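Local coordinates for phiAB6 tailspike (Unidentified phage, PDB 5JS4), which probably serves as the trimeric, beta-helical tailspike with which the phage binds and fragments the exopolysaccharide of Acinetobacter baumannii, at residues A[647-659]-A[685-698]. Numbering follows the deposited sequence.
Sequences SVITNGHIVVGSP and WTSYTEAAGFKVFW
Ile649 and Ala691 form an antiparallel hydrogen-bonded pair. Ile649 N donates to Ala691 O at 2.9 Å, and Ala691 N returns a bond to Ile649 O at 2.8 Å. Thr650 and Glu690 make the adjoining non-hydrogen-bonded pair, and one water links Thr650 OG1 with Glu690 OE1, to which it donates. Beyond the ladder, Asn651 N donates one further bond to Thr689 O, more bent (145° at the hydrogen). CG of Glu690 lies anti to its backbone N (chi1 176°), and the extended chain crosses the Val648 methyls. Glu690 OE2 is hydrogen-bonded to Thr680 OG1.

Past this ladder the chains separate, and side chains fill the gap. Ile654 lies over one face of the Phe694 ring, with CD1 4.1 Å from the ring centroid in a CH-pi contact. Val656 and Val696 meet tip to tip. Val656 CG1 also touches Trp698 CZ2 at 3.5 Å. The Trp698 indole is sandwiched: Pro659 CB sits over one face, Val696 CG1 over the other, and Gly657 O lies in plane at its edge. Phe711 adds an edge-to-face contact.

Arg710 of the second subunit hydrogen-bonds to Asn651 OD1, tying this corner into the trimer. The axes of segments 654-656 and 693-698 come within 10.0 Å and their directions differ by 31°; they belong to different sheets. This is face-to-face packing of two antiparallel sheets in the C-terminal part of the chain. Strand 690-699 lies between 636-641 and 672-678, with a classic beta bulge at Ala692 and Gly693 opposite Ile678. Strand 654-661 is bonded to strand 708-715.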
loop_
_atom_site.group_PDB
_atom_site.type_symbol
_atom_site.label_atom_id
_atom_site.label_comp_id
_atom_site.label_asym_id
_atom_site.label_seq_id
_atom_site.Cartn_x
_atom_site.Cartn_y
_atom_site.Cartn_z
ATOM N N SER A 647 -34.378 -38.783 -6.542
ATOM C CA SER A 647 -33.035 -39.035 -7.049
ATOM C C SER A 647 -32.884 -40.501 -7.433
ATOM O O SER A 647 -33.630 -41.354 -6.955
ATOM C CB SER A 647 -31.990 -38.644 -6.006
ATOM O OG SER A 647 -32.096 -37.270 -5.678
ATOM N N VAL A 648 -31.915 -40.787 -8.300
ATOM C CA VAL A 648 -31.720 -42.139 -8.809
ATOM C C VAL A 648 -30.276 -42.597 -8.685
ATOM O O VAL A 648 -29.360 -41.792 -8.492
ATOM C CB VAL A 648 -32.149 -42.271 -10.289
ATOM C CG1 VAL A 648 -33.601 -41.854 -10.459
ATOM C CG2 VAL A 648 -31.250 -41.449 -11.201
ATOM N N ILE A 649 -30.113 -43.909 -8.794
ATOM C CA ILE A 649 -28.821 -44.559 -8.933
ATOM C C ILE A 649 -28.605 -44.827 -10.418
ATOM O O ILE A 649 -29.480 -45.388 -11.082
ATOM C CB ILE A 649 -28.805 -45.898 -8.173
ATOM C CG1 ILE A 649 -28.933 -45.655 -6.664
ATOM C CG2 ILE A 649 -27.545 -46.697 -8.492
ATOM C CD1 ILE A 649 -29.391 -46.872 -5.895
ATOM N N THR A 650 -27.440 -44.447 -10.931
ATOM C CA THR A 650 -27.102 -44.697 -12.322
ATOM C C THR A 650 -25.809 -45.502 -12.380
ATOM O O THR A 650 -24.738 -44.986 -12.068
ATOM C CB THR A 650 -26.966 -43.388 -13.118
ATOM O OG1 THR A 650 -28.174 -42.627 -12.985
ATOM C CG2 THR A 650 -26.711 -43.670 -14.597
ATOM N N ASN A 651 -25.929 -46.775 -12.741
ATOM C CA ASN A 651 -24.770 -47.636 -12.961
ATOM C C ASN A 651 -23.843 -47.670 -11.755
ATOM O O ASN A 651 -22.626 -47.567 -11.892
ATOM C CB ASN A 651 -24.006 -47.169 -14.205
ATOM C CG ASN A 651 -23.049 -48.216 -14.736
ATOM O OD1 ASN A 651 -23.206 -49.409 -14.475
ATOM N ND2 ASN A 651 -22.063 -47.775 -15.508
ATOM N N GLY A 652 -24.441 -47.817 -10.580
ATOM C CA GLY A 652 -23.718 -47.720 -9.315
ATOM C C GLY A 652 -22.993 -48.981 -8.894
ATOM O O GLY A 652 -23.205 -50.060 -9.439
ATOM N N HIS A 653 -22.132 -48.822 -7.894
ATOM C CA HIS A 653 -21.408 -49.930 -7.285
ATOM C C HIS A 653 -22.141 -50.333 -6.006
ATOM O O HIS A 653 -22.646 -49.470 -5.296
ATOM C CB HIS A 653 -19.987 -49.481 -6.949
ATOM C CG HIS A 653 -19.225 -48.942 -8.121
ATOM N ND1 HIS A 653 -18.742 -49.747 -9.131
ATOM C CD2 HIS A 653 -18.843 -47.682 -8.430
ATOM C CE1 HIS A 653 -18.106 -49.002 -10.016
ATOM N NE2 HIS A 653 -18.153 -47.745 -9.617
ATOM N N ILE A 654 -22.210 -51.632 -5.723
ATOM C CA ILE A 654 -22.952 -52.118 -4.557
ATOM C C ILE A 654 -22.148 -53.146 -3.782
ATOM O O ILE A 654 -21.692 -54.147 -4.332
ATOM C CB ILE A 654 -24.311 -52.748 -4.939
ATOM C CG1 ILE A 654 -25.178 -51.713 -5.654
ATOM C CG2 ILE A 654 -25.018 -53.281 -3.691
ATOM C CD1 ILE A 654 -26.458 -52.274 -6.245
ATOM N N VAL A 655 -22.000 -52.888 -2.489
ATOM C CA VAL A 655 -21.352 -53.805 -1.573
ATOM C C VAL A 655 -22.300 -54.022 -0.402
ATOM O O VAL A 655 -22.797 -53.064 0.183
ATOM C CB VAL A 655 -20.018 -53.221 -1.070
ATOM C CG1 VAL A 655 -19.406 -54.116 -0.000
ATOM C CG2 VAL A 655 -19.054 -53.030 -2.235
ATOM N N VAL A 656 -22.568 -55.276 -0.077
ATOM C CA VAL A 656 -23.339 -55.597 1.119
ATOM C C VAL A 656 -22.371 -56.029 2.211
ATOM O O VAL A 656 -21.404 -56.759 1.965
ATOM C CB VAL A 656 -24.415 -56.662 0.833
ATOM C CG1 VAL A 656 -25.075 -57.157 2.113
ATOM C CG2 VAL A 656 -25.475 -56.084 -0.093
ATOM N N GLY A 657 -22.635 -55.549 3.417
ATOM C CA GLY A 657 -21.781 -55.792 4.563
ATOM C C GLY A 657 -22.132 -57.054 5.320
ATOM O O GLY A 657 -22.745 -57.978 4.794
ATOM N N SER A 658 -21.742 -57.061 6.586
ATOM C CA SER A 658 -21.689 -58.259 7.405
ATOM C C SER A 658 -22.949 -58.411 8.252
ATOM O O SER A 658 -23.371 -57.447 8.868
ATOM C CB SER A 658 -20.496 -58.105 8.337
ATOM O OG SER A 658 -19.353 -57.739 7.594
ATOM N N PRO A 659 -23.547 -59.618 8.292
ATOM C CA PRO A 659 -24.772 -59.755 9.083
ATOM C C PRO A 659 -24.522 -60.101 10.552
ATOM O O PRO A 659 -23.675 -60.940 10.867
ATOM C CB PRO A 659 -25.488 -60.917 8.398
ATOM C CG PRO A 659 -24.375 -61.781 7.917
ATOM C CD PRO A 659 -23.270 -60.844 7.520
ATOM N N TRP A 685 -33.390 -50.159 -15.435
ATOM C CA TRP A 685 -32.095 -50.737 -15.084
ATOM C C TRP A 685 -31.571 -51.619 -16.210
ATOM O O TRP A 685 -30.438 -51.460 -16.666
ATOM C CB TRP A 685 -32.185 -51.541 -13.786
ATOM C CG TRP A 685 -30.870 -52.165 -13.429
ATOM C CD1 TRP A 685 -30.510 -53.467 -13.595
ATOM C CD2 TRP A 685 -29.726 -51.492 -12.892
ATOM N NE1 TRP A 685 -29.213 -53.654 -13.180
ATOM C CE2 TRP A 685 -28.709 -52.455 -12.749
ATOM C CE3 TRP A 685 -29.463 -50.171 -12.515
ATOM C CZ2 TRP A 685 -27.457 -52.141 -12.227
ATOM C CZ3 TRP A 685 -28.215 -49.859 -12.003
ATOM C CH2 TRP A 685 -27.231 -50.840 -11.867
ATOM N N THR A 686 -32.405 -52.552 -16.653
ATOM C CA THR A 686 -32.031 -53.486 -17.709
ATOM C C THR A 686 -31.463 -52.760 -18.927
ATOM O O THR A 686 -30.418 -53.143 -19.455
ATOM C CB THR A 686 -33.247 -54.347 -18.092
ATOM O OG1 THR A 686 -33.655 -55.093 -16.939
ATOM C CG2 THR A 686 -32.927 -55.303 -19.242
ATOM N N SER A 687 -32.144 -51.697 -19.352
ATOM C CA SER A 687 -31.762 -50.967 -20.556
ATOM C C SER A 687 -30.821 -49.781 -20.317
ATOM O O SER A 687 -29.934 -49.534 -21.129
ATOM C CB SER A 687 -33.017 -50.484 -21.287
ATOM O OG SER A 687 -33.823 -51.588 -21.649
ATOM N N TYR A 688 -31.009 -49.057 -19.212
ATOM C CA TYR A 688 -30.315 -47.778 -19.013
ATOM C C TYR A 688 -29.513 -47.683 -17.710
ATOM O O TYR A 688 -28.995 -46.618 -17.383
ATOM C CB TYR A 688 -31.321 -46.628 -19.104
ATOM C CG TYR A 688 -32.110 -46.659 -20.392
ATOM C CD1 TYR A 688 -31.494 -46.386 -21.607
ATOM C CD2 TYR A 688 -33.461 -46.997 -20.398
ATOM C CE1 TYR A 688 -32.207 -46.429 -22.795
ATOM C CE2 TYR A 688 -34.183 -47.046 -21.580
ATOM C CZ TYR A 688 -33.549 -46.760 -22.773
ATOM O OH TYR A 688 -34.262 -46.804 -23.954
ATOM N N THR A 689 -29.384 -48.805 -17.004
ATOM C CA THR A 689 -28.723 -48.864 -15.683
ATOM C C THR A 689 -29.172 -47.752 -14.727
ATOM O O THR A 689 -28.370 -47.197 -13.979
ATOM C CB THR A 689 -27.170 -48.901 -15.773
ATOM O OG1 THR A 689 -26.673 -47.731 -16.432
ATOM C CG2 THR A 689 -26.700 -50.150 -16.498
ATOM N N GLU A 690 -30.465 -47.438 -14.752
ATOM C CA GLU A 690 -31.052 -46.536 -13.773
ATOM C C GLU A 690 -31.884 -47.341 -12.780
ATOM O O GLU A 690 -32.686 -48.192 -13.174
ATOM C CB GLU A 690 -31.920 -45.473 -14.447
ATOM C CG GLU A 690 -32.618 -44.575 -13.439
ATOM C CD GLU A 690 -33.374 -43.443 -14.088
ATOM O OE1 GLU A 690 -32.726 -42.607 -14.750
ATOM O OE2 GLU A 690 -34.611 -43.390 -13.918
ATOM N N ALA A 691 -31.683 -47.083 -11.488
ATOM C CA ALA A 691 -32.435 -47.772 -10.449
ATOM C C ALA A 691 -32.901 -46.801 -9.375
ATOM O O ALA A 691 -32.283 -45.760 -9.144
ATOM C CB ALA A 691 -31.601 -48.886 -9.830
ATOM N N ALA A 692 -34.016 -47.151 -8.745
ATOM C CA ALA A 692 -34.514 -46.445 -7.576
ATOM C C ALA A 692 -33.774 -46.906 -6.323
ATOM O O ALA A 692 -33.583 -46.137 -5.380
ATOM C CB ALA A 692 -36.003 -46.691 -7.417
ATOM N N GLY A 693 -33.384 -48.174 -6.325
ATOM C CA GLY A 693 -32.743 -48.803 -5.178
ATOM C C GLY A 693 -32.461 -50.256 -5.494
ATOM O O GLY A 693 -32.322 -50.630 -6.661
ATOM N N PHE A 694 -32.370 -51.082 -4.460
ATOM C CA PHE A 694 -32.116 -52.501 -4.649
ATOM C C PHE A 694 -32.594 -53.308 -3.451
ATOM O O PHE A 694 -32.732 -52.775 -2.341
ATOM C CB PHE A 694 -30.629 -52.774 -4.952
ATOM C CG PHE A 694 -29.671 -52.285 -3.890
ATOM C CD1 PHE A 694 -29.218 -50.972 -3.893
ATOM C CD2 PHE A 694 -29.182 -53.151 -2.919
ATOM C CE1 PHE A 694 -28.320 -50.526 -2.934
ATOM C CE2 PHE A 694 -28.283 -52.707 -1.956
ATOM C CZ PHE A 694 -27.856 -51.394 -1.964
ATOM N N LYS A 695 -32.875 -54.583 -3.707
ATOM C CA LYS A 695 -33.232 -55.540 -2.675
ATOM C C LYS A 695 -32.018 -56.367 -2.302
ATOM O O LYS A 695 -31.183 -56.670 -3.155
ATOM C CB LYS A 695 -34.341 -56.476 -3.151
ATOM C CG LYS A 695 -35.660 -55.781 -3.454
ATOM C CD LYS A 695 -36.766 -56.797 -3.692
ATOM C CE LYS A 695 -38.085 -56.129 -4.055
ATOM N NZ LYS A 695 -39.164 -57.132 -4.275
ATOM N N VAL A 696 -31.937 -56.722 -1.022
ATOM C CA VAL A 696 -30.938 -57.649 -0.510
ATOM C C VAL A 696 -31.671 -58.884 -0.008
ATOM O O VAL A 696 -32.625 -58.768 0.766
ATOM C CB VAL A 696 -30.134 -57.033 0.648
ATOM C CG1 VAL A 696 -29.061 -58.003 1.132
ATOM C CG2 VAL A 696 -29.511 -55.715 0.221
ATOM N N PHE A 697 -31.228 -60.051 -0.466
ATOM C CA PHE A 697 -31.782 -61.345 -0.078
ATOM C C PHE A 697 -30.734 -62.059 0.760
ATOM O O PHE A 697 -29.585 -62.162 0.339
ATOM C CB PHE A 697 -32.078 -62.208 -1.310
ATOM C CG PHE A 697 -33.165 -61.669 -2.206
ATOM C CD1 PHE A 697 -32.947 -60.542 -2.991
ATOM C CD2 PHE A 697 -34.393 -62.312 -2.289
ATOM C CE1 PHE A 697 -33.946 -60.056 -3.825
ATOM C CE2 PHE A 697 -35.389 -61.834 -3.127
ATOM C CZ PHE A 697 -35.163 -60.703 -3.887
ATOM N N TRP A 698 -31.131 -62.549 1.931
ATOM C CA TRP A 698 -30.230 -63.262 2.835
ATOM C C TRP A 698 -30.662 -64.708 3.018
ATOM O O TRP A 698 -31.834 -64.977 3.280
ATOM C CB TRP A 698 -30.230 -62.604 4.209
ATOM C CG TRP A 698 -29.542 -61.284 4.296
ATOM C CD1 TRP A 698 -30.126 -60.054 4.379
ATOM C CD2 TRP A 698 -28.131 -61.060 4.345
ATOM N NE1 TRP A 698 -29.168 -59.077 4.477
ATOM C CE2 TRP A 698 -27.931 -59.669 4.449
ATOM C CE3 TRP A 698 -27.012 -61.902 4.310
ATOM C CZ2 TRP A 698 -26.660 -59.100 4.526
ATOM C CZ3 TRP A 698 -25.750 -61.335 4.381
ATOM C CH2 TRP A 698 -25.582 -59.952 4.486
HETATM O O HOH W 1 -30.018 -42.531 -15.048
#